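Local coordinates for protein prefoldin beta subunit 2 (Thermococcus sp., PDB 3AEI) that probably serves as a beta-type subunit of prefoldin, the co-chaperone that captures unfolded proteins and hands them on to a group II chaperonin, at residues L11-I16 with K85-E90; T18-L23 with K79-E84; Y32-I37 with H65-R70. One frame throughout, in Å; residues are numbered along the deposited sequence.

Contact 1. Residues L11-I16 with K85-E90; sequences LELQQI and KEIMEE
Leu-13 and Ile-87 bring helices 11-16 and 85-90 closest together, their CA atoms 6.6 Å apart, in segments that run antiparallel at 154° with axes 9.9 Å from each other. Ile-87 is the hub. Ile-87 CG2 packs against Leu-13 CB at 3.9 Å, while the other branch carries CD1 across to helix 11-16. There Ile-87 CD1 meets Ile-16 CD1 tip to tip at 3.4 Å, tighter than usual for two methyl carbons. Ile-87 CD1 also lies 3.7 Å from Glu-12 CD, as the Glu-12 chain runs obliquely past this methyl. This is the antiparallel two-helix coiled coil of a prefoldin subunit, here near the ends of its long helices. Glu-12 gets its carboxylate to that place with CG anti to the backbone N (chi1 -171°) and the rest of the chain extended; OE2 then finds its main polar partner in Arg-83, one turn before Ile-87. On the other flank Leu-13 CD2 touches Met-88 CG at 4.2 Å, a lighter contact at the edge of the interface. Beyond the two segments, the Glu-90 carboxylate forms a salt bridge with Arg-5, and its side chain touches Leu-9.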
# COMPACT_ATOMS: atom_id res chain seq x y z
N LEU A 11 20.78 -9.24 10.84
CA LEU A 11 19.47 -8.62 11.03
C LEU A 11 19.53 -7.18 10.52
O LEU A 11 18.61 -6.71 9.85
CB LEU A 11 19.12 -8.59 12.51
CG LEU A 11 17.69 -8.92 12.92
CD1 LEU A 11 17.37 -8.06 14.15
CD2 LEU A 11 16.68 -8.64 11.80
N GLU A 12 20.61 -6.48 10.83
CA GLU A 12 20.77 -5.10 10.40
C GLU A 12 20.90 -5.01 8.89
O GLU A 12 20.30 -4.15 8.25
CB GLU A 12 22.01 -4.48 11.05
CG GLU A 12 22.10 -2.99 10.82
CD GLU A 12 23.37 -2.39 11.37
OE1 GLU A 12 24.12 -3.11 12.06
OE2 GLU A 12 23.61 -1.18 11.11
N LEU A 13 21.66 -5.94 8.32
CA LEU A 13 21.86 -5.96 6.89
C LEU A 13 20.52 -6.18 6.16
O LEU A 13 20.22 -5.50 5.17
CB LEU A 13 22.87 -7.04 6.54
CG LEU A 13 23.12 -7.29 5.07
CD1 LEU A 13 23.83 -6.06 4.47
CD2 LEU A 13 24.01 -8.53 4.91
N GLN A 14 19.71 -7.11 6.65
CA GLN A 14 18.43 -7.37 6.00
C GLN A 14 17.54 -6.14 6.04
O GLN A 14 16.86 -5.82 5.06
CB GLN A 14 17.69 -8.53 6.69
CG GLN A 14 16.25 -8.74 6.16
CD GLN A 14 15.18 -7.98 6.94
OE1 GLN A 14 14.46 -7.14 6.38
NE2 GLN A 14 15.06 -8.27 8.24
N GLN A 15 17.55 -5.41 7.16
CA GLN A 15 16.67 -4.27 7.23
C GLN A 15 17.11 -3.18 6.29
O GLN A 15 16.26 -2.52 5.66
CB GLN A 15 16.56 -3.78 8.68
CG GLN A 15 15.98 -4.85 9.59
CD GLN A 15 15.79 -4.38 11.02
OE1 GLN A 15 16.39 -3.39 11.43
NE2 GLN A 15 14.98 -5.10 11.79
N ILE A 16 18.42 -3.00 6.16
CA ILE A 16 18.97 -2.00 5.24
C ILE A 16 18.67 -2.40 3.80
O ILE A 16 18.28 -1.56 2.99
CB ILE A 16 20.47 -1.89 5.38
CG1 ILE A 16 20.81 -1.31 6.75
CG2 ILE A 16 21.02 -1.00 4.29
CD1 ILE A 16 22.29 -1.50 7.08
N LYS A 85 27.82 -2.47 2.65
CA LYS A 85 29.20 -2.81 2.33
C LYS A 85 29.98 -3.05 3.61
O LYS A 85 30.66 -4.07 3.77
CB LYS A 85 29.81 -1.65 1.54
CG LYS A 85 31.29 -1.78 1.20
CD LYS A 85 31.56 -2.83 0.14
CE LYS A 85 32.83 -2.50 -0.66
NZ LYS A 85 34.03 -2.29 0.20
N GLU A 86 29.87 -2.11 4.54
CA GLU A 86 30.57 -2.21 5.82
C GLU A 86 30.20 -3.49 6.57
O GLU A 86 31.07 -4.22 7.07
CB GLU A 86 30.23 -1.00 6.70
CG GLU A 86 30.67 0.32 6.09
CD GLU A 86 30.03 1.53 6.76
OE1 GLU A 86 30.45 2.66 6.44
OE2 GLU A 86 29.11 1.35 7.59
N ILE A 87 28.90 -3.74 6.67
CA ILE A 87 28.40 -4.92 7.37
C ILE A 87 28.89 -6.20 6.70
O ILE A 87 29.35 -7.14 7.38
CB ILE A 87 26.86 -4.92 7.46
CG1 ILE A 87 26.38 -3.73 8.28
CG2 ILE A 87 26.36 -6.24 8.07
CD1 ILE A 87 24.85 -3.48 8.15
N MET A 88 28.81 -6.27 5.37
CA MET A 88 29.25 -7.49 4.71
C MET A 88 30.72 -7.74 5.02
O MET A 88 31.15 -8.89 5.15
CB MET A 88 29.00 -7.39 3.20
CG MET A 88 27.52 -7.38 2.88
SD MET A 88 27.17 -7.35 1.12
CE MET A 88 27.42 -5.65 0.76
N GLU A 89 31.50 -6.67 5.16
CA GLU A 89 32.91 -6.81 5.47
C GLU A 89 33.09 -7.33 6.89
O GLU A 89 33.95 -8.17 7.15
CB GLU A 89 33.64 -5.48 5.29
CG GLU A 89 33.52 -4.88 3.90
CD GLU A 89 34.27 -3.57 3.75
OE1 GLU A 89 34.30 -2.79 4.73
OE2 GLU A 89 34.82 -3.31 2.65
N GLU A 90 32.28 -6.83 7.83
CA GLU A 90 32.40 -7.30 9.21
C GLU A 90 32.07 -8.78 9.24
O GLU A 90 32.77 -9.58 9.86
CB GLU A 90 31.44 -6.58 10.14
CG GLU A 90 31.79 -5.15 10.48
CD GLU A 90 30.85 -4.56 11.52
OE1 GLU A 90 30.79 -5.11 12.65
OE2 GLU A 90 30.18 -3.56 11.22

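Contact 2. Residues T18-L23 with K79-E84; sequences TLRQSL and KLKKRE
Arg-20 reaches from helix 2-37 to Leu-80, Lys-81 and Glu-84 of helix 59-93, and its surroundings change from foot to tip. Arg-20 CB lies between Leu-80 CD1 at 3.9 Å, a methyl that also approaches the backbone at Arg-20 CA, and Glu-84 OE2 at 3.6 Å. CG has the same OE2 beside it. CG and CD run obliquely across the Lys-81 side chain, with Lys-81 CG 4.0 Å from Arg-20 CD. CG leaves anti to the backbone N (chi1 -169°), and the bends at chi2 and chi3 then swing the guanidinium round until its side edge meets Glu-84. Arg-20 NE gives its hydrogen to Glu-84 OE2 at 2.9 Å in a nearly straight bond of 174°, and Arg-20 NH2 reaches Glu-84 OE1 at 3.1 Å. Both oxygens accept on their syn lone pairs, and the two flat groups are nearly coplanar, so this paired grip keeps both from turning. In the antiparallel coiled coil of prefoldin, where the segments cross at 148°, the ion pair takes up inward positions in line with the apolar ones, next along the seam from Leu-80, so a charged layer interrupts the apolar contact. Leu-80 CD1 touches Leu-23 CD1 at 3.9 Å and Leu-19 CB at 4.2 Å. At the far end of the guanidinium, NH1 pairs with Glu-24, one turn further along the same helix, so the arginine has acids from both helices. Glu-84 is a buried residue, and its side chain also rests on Leu-13, Ile-16 and Arg-17.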
# COMPACT_ATOMS: atom_id res chain seq x y z
N THR A 18 16.25 -4.20 2.70
CA THR A 18 14.81 -4.07 2.42
C THR A 18 14.48 -2.62 2.11
O THR A 18 13.76 -2.34 1.16
CB THR A 18 13.97 -4.59 3.60
OG1 THR A 18 14.07 -6.01 3.61
CG2 THR A 18 12.51 -4.22 3.49
N LEU A 19 15.05 -1.69 2.87
CA LEU A 19 14.78 -0.25 2.59
C LEU A 19 15.37 0.14 1.24
O LEU A 19 14.74 0.83 0.44
CB LEU A 19 15.46 0.62 3.65
CG LEU A 19 14.66 1.33 4.75
CD1 LEU A 19 13.39 0.61 5.05
CD2 LEU A 19 15.55 1.44 5.99
N ARG A 20 16.58 -0.32 0.98
CA ARG A 20 17.25 -0.00 -0.25
C ARG A 20 16.52 -0.53 -1.47
O ARG A 20 16.38 0.17 -2.49
CB ARG A 20 18.68 -0.54 -0.21
CG ARG A 20 19.54 -0.02 -1.35
CD ARG A 20 19.70 -1.09 -2.40
NE ARG A 20 20.35 -2.30 -1.88
CZ ARG A 20 20.26 -3.52 -2.44
NH1 ARG A 20 19.55 -3.71 -3.55
NH2 ARG A 20 20.86 -4.56 -1.87
N GLN A 21 16.03 -1.76 -1.38
CA GLN A 21 15.33 -2.37 -2.51
C GLN A 21 14.01 -1.66 -2.82
O GLN A 21 13.57 -1.62 -3.97
CB GLN A 21 15.07 -3.84 -2.21
CG GLN A 21 16.36 -4.63 -2.23
CD GLN A 21 16.25 -5.98 -1.55
OE1 GLN A 21 15.32 -6.23 -0.77
NE2 GLN A 21 17.23 -6.84 -1.79
N SER A 22 13.39 -1.12 -1.77
CA SER A 22 12.12 -0.44 -1.98
C SER A 22 12.41 0.84 -2.76
O SER A 22 11.67 1.21 -3.67
CB SER A 22 11.47 -0.11 -0.63
OG SER A 22 10.33 0.71 -0.81
N LEU A 23 13.50 1.52 -2.42
CA LEU A 23 13.84 2.75 -3.12
C LEU A 23 14.26 2.47 -4.55
O LEU A 23 13.88 3.21 -5.46
CB LEU A 23 14.99 3.46 -2.39
CG LEU A 23 14.73 3.87 -0.96
CD1 LEU A 23 16.01 4.52 -0.43
CD2 LEU A 23 13.56 4.85 -0.90
N LYS A 79 23.94 5.71 0.03
CA LYS A 79 24.26 5.69 1.44
C LYS A 79 23.94 4.36 2.07
O LYS A 79 24.69 3.87 2.92
CB LYS A 79 23.51 6.80 2.17
CG LYS A 79 24.11 8.19 1.86
CD LYS A 79 23.40 9.29 2.64
CE LYS A 79 23.88 10.67 2.20
NZ LYS A 79 23.08 11.75 2.83
N LEU A 80 22.83 3.75 1.67
CA LEU A 80 22.47 2.47 2.25
C LEU A 80 23.41 1.37 1.75
O LEU A 80 23.80 0.48 2.52
CB LEU A 80 21.00 2.11 1.94
CG LEU A 80 19.92 2.98 2.57
CD1 LEU A 80 18.61 2.72 1.89
CD2 LEU A 80 19.82 2.75 4.05
N LYS A 81 23.80 1.41 0.47
CA LYS A 81 24.69 0.41 -0.07
C LYS A 81 26.07 0.50 0.61
O LYS A 81 26.74 -0.51 0.81
CB LYS A 81 24.81 0.53 -1.61
CG LYS A 81 23.54 0.01 -2.35
CD LYS A 81 23.61 0.02 -3.89
CE LYS A 81 24.39 -1.17 -4.43
NZ LYS A 81 24.26 -1.30 -5.92
N LYS A 82 26.47 1.69 1.01
CA LYS A 82 27.76 1.80 1.67
C LYS A 82 27.66 1.17 3.08
O LYS A 82 28.62 0.53 3.53
CB LYS A 82 28.23 3.26 1.67
CG LYS A 82 28.85 3.75 2.93
CD LYS A 82 27.76 4.06 3.93
CE LYS A 82 27.06 5.38 3.65
NZ LYS A 82 26.06 5.65 4.72
N ARG A 83 26.51 1.30 3.75
CA ARG A 83 26.31 0.67 5.07
C ARG A 83 26.27 -0.85 4.87
O ARG A 83 26.80 -1.59 5.71
CB ARG A 83 25.01 1.13 5.75
CG ARG A 83 25.05 2.51 6.47
CD ARG A 83 23.68 2.89 7.14
NE ARG A 83 23.33 2.01 8.27
CZ ARG A 83 22.11 1.90 8.80
NH1 ARG A 83 21.10 2.60 8.31
NH2 ARG A 83 21.90 1.05 9.81
N GLU A 84 25.66 -1.32 3.79
CA GLU A 84 25.59 -2.78 3.53
C GLU A 84 27.01 -3.30 3.31
O GLU A 84 27.35 -4.41 3.69
CB GLU A 84 24.79 -3.10 2.27
CG GLU A 84 23.34 -2.74 2.31
CD GLU A 84 22.65 -2.98 0.97
OE1 GLU A 84 22.95 -4.00 0.30
OE2 GLU A 84 21.78 -2.14 0.59

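Contact 3. Residues Y32-I37 with H65-R70; sequences YAEGII and HIERSR. With SO4 (sulfate ion), chain C.
Near the hairpin end of the prefoldin coiled coil, an apolar seam and a charged cluster lie next to each other between helices 32-37 and 65-70, which run antiparallel at 157°. Ile-66 fills the seam: its CD1 meets Ile-37 CD1 tip to tip at 3.9 Å and packs on Glu-34 CB at 3.8 Å, with the Ala-33 methyl a little farther off. From CB the Glu-34 chain runs out extended, CG anti to the backbone N (chi1 -162°), over the CG2 branch of Ile-66 to the cluster. There its carboxylate lies nearly coplanar with that of Glu-67, and Glu-34 OE1 is only 2.5 Å from Glu-67 OE2, a separation at which one acid probably holds a proton. Arg-70 NH1 probably eases the crowding of charge, being 3.1 Å from Glu-67 OE2 and 3.2 Å from Glu-34 OE2. The second of these is a weak, bent bond (125°), with the carboxylate and guanidinium planes almost perpendicular. Replacing Glu-34 by an alanine would probably leave Arg-70 with Glu-67 and Glu-31 as its acids and uncover the CG2 side of Ile-66. Around the back of helix 65-70, a sulfate, probably from the crystallisation liquor, sits at the edge of the His-65 ring: ND1 donates to its O2 at 2.8 Å, and Arg-48 also binds the ion. The other ring nitrogen, NE2, is hydrogen-bonded to Asp-52 of the second subunit, a copy of this protein whose Phe-50 packs on Ala-33. Long antiparallel helices linked by one beta hairpin are typical of a prefoldin beta-type subunit.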
# COMPACT_ATOMS: atom_id res chain seq x y z
N TYR A 32 11.35 4.16 -16.02
CA TYR A 32 10.55 3.53 -17.05
C TYR A 32 9.51 4.53 -17.54
O TYR A 32 9.35 4.72 -18.75
CB TYR A 32 9.87 2.28 -16.49
CG TYR A 32 9.35 1.35 -17.55
CD1 TYR A 32 10.08 0.22 -17.94
CD2 TYR A 32 8.11 1.56 -18.12
CE1 TYR A 32 9.57 -0.68 -18.88
CE2 TYR A 32 7.59 0.68 -19.07
CZ TYR A 32 8.32 -0.44 -19.43
OH TYR A 32 7.77 -1.35 -20.31
N ALA A 33 8.86 5.21 -16.60
CA ALA A 33 7.84 6.20 -16.95
C ALA A 33 8.47 7.30 -17.83
O ALA A 33 7.86 7.74 -18.81
CB ALA A 33 7.24 6.82 -15.68
N GLU A 34 9.68 7.73 -17.50
CA GLU A 34 10.36 8.80 -18.26
C GLU A 34 10.55 8.37 -19.71
O GLU A 34 10.32 9.13 -20.63
CB GLU A 34 11.70 9.13 -17.63
CG GLU A 34 12.26 10.48 -18.05
CD GLU A 34 13.52 10.81 -17.27
OE1 GLU A 34 13.76 12.01 -17.01
OE2 GLU A 34 14.25 9.88 -16.92
N GLY A 35 10.94 7.11 -19.90
CA GLY A 35 11.11 6.62 -21.26
C GLY A 35 9.85 6.72 -22.08
O GLY A 35 9.91 7.05 -23.27
N ILE A 36 8.70 6.43 -21.47
CA ILE A 36 7.42 6.49 -22.17
C ILE A 36 7.01 7.93 -22.43
O ILE A 36 6.55 8.30 -23.54
CB ILE A 36 6.31 5.83 -21.35
CG1 ILE A 36 6.65 4.34 -21.15
CG2 ILE A 36 4.96 6.06 -22.01
CD1 ILE A 36 5.61 3.54 -20.45
N ILE A 37 7.15 8.76 -21.41
CA ILE A 37 6.75 10.15 -21.51
C ILE A 37 7.53 10.89 -22.58
O ILE A 37 7.00 11.81 -23.21
CB ILE A 37 6.94 10.84 -20.14
CG1 ILE A 37 5.90 10.29 -19.16
CG2 ILE A 37 6.80 12.35 -20.25
CD1 ILE A 37 6.28 10.54 -17.66
N HIS A 65 9.87 16.06 -11.96
CA HIS A 65 9.64 15.24 -10.80
C HIS A 65 10.50 13.96 -10.85
O HIS A 65 11.10 13.56 -9.84
CB HIS A 65 8.16 14.88 -10.71
CG HIS A 65 7.86 13.84 -9.69
ND1 HIS A 65 8.10 14.02 -8.34
CD2 HIS A 65 7.36 12.59 -9.82
CE1 HIS A 65 7.75 12.93 -7.68
NE2 HIS A 65 7.30 12.04 -8.56
N ILE A 66 10.56 13.33 -12.02
CA ILE A 66 11.33 12.11 -12.15
C ILE A 66 12.82 12.37 -11.89
O ILE A 66 13.46 11.66 -11.12
CB ILE A 66 11.14 11.51 -13.53
CG1 ILE A 66 9.67 11.03 -13.70
CG2 ILE A 66 12.10 10.30 -13.70
CD1 ILE A 66 9.28 10.68 -15.10
N GLU A 67 13.35 13.44 -12.47
CA GLU A 67 14.75 13.73 -12.26
C GLU A 67 15.08 14.09 -10.81
O GLU A 67 16.12 13.66 -10.31
CB GLU A 67 15.23 14.83 -13.22
CG GLU A 67 15.19 14.38 -14.67
CD GLU A 67 16.14 13.22 -14.91
OE1 GLU A 67 17.30 13.29 -14.44
OE2 GLU A 67 15.74 12.23 -15.57
N ARG A 68 14.24 14.86 -10.15
CA ARG A 68 14.53 15.21 -8.77
C ARG A 68 14.42 13.97 -7.90
O ARG A 68 15.25 13.75 -7.03
CB ARG A 68 13.57 16.28 -8.25
CG ARG A 68 13.65 17.61 -9.00
CD ARG A 68 12.90 18.71 -8.24
NE ARG A 68 12.59 19.87 -9.07
CZ ARG A 68 11.43 20.07 -9.69
NH1 ARG A 68 10.45 19.17 -9.58
NH2 ARG A 68 11.24 21.16 -10.41
N SER A 69 13.38 13.18 -8.13
CA SER A 69 13.17 11.99 -7.31
C SER A 69 14.33 11.02 -7.49
O SER A 69 14.77 10.40 -6.52
CB SER A 69 11.83 11.30 -7.72
OG SER A 69 10.72 12.09 -7.30
N ARG A 70 14.82 10.88 -8.71
CA ARG A 70 15.94 9.97 -8.93
C ARG A 70 17.16 10.42 -8.14
O ARG A 70 17.90 9.61 -7.60
CB ARG A 70 16.29 9.88 -10.41
CG ARG A 70 15.41 8.89 -11.19
CD ARG A 70 15.70 8.93 -12.68
NE ARG A 70 17.13 8.82 -12.95
CZ ARG A 70 17.68 9.02 -14.15
NH1 ARG A 70 16.91 9.36 -15.18
NH2 ARG A 70 18.99 8.90 -14.30
S SO4 C . 9.42 16.75 -6.58
O1 SO4 C . 10.62 17.56 -6.30
O2 SO4 C . 9.77 15.32 -6.58
O3 SO4 C . 8.88 17.11 -7.91
O4 SO4 C . 8.40 17.01 -5.54

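Overall arrangement
From the N terminus, helix 2-37 supplies the first half of every contact in the order 11-16, 18-23, 32-37; the chain then passes through the hairpin of strands 46-50 and 53-57 and returns along helix 59-93, which supplies the partners in reverse. The loops therefore nest without crossing: contact 3 closes the innermost, round the hairpin, contact 2 encloses it, and contact 1 encloses both. Contacts 1 and 2, with centres 10 Å apart, join where side chains of each touch the other, Ile-16 packing on Glu-84. Contact 3 stands apart, its centre 30 Å from that of contact 1 and beyond the middle of the chain, at the hairpin end where another subunit adjoins.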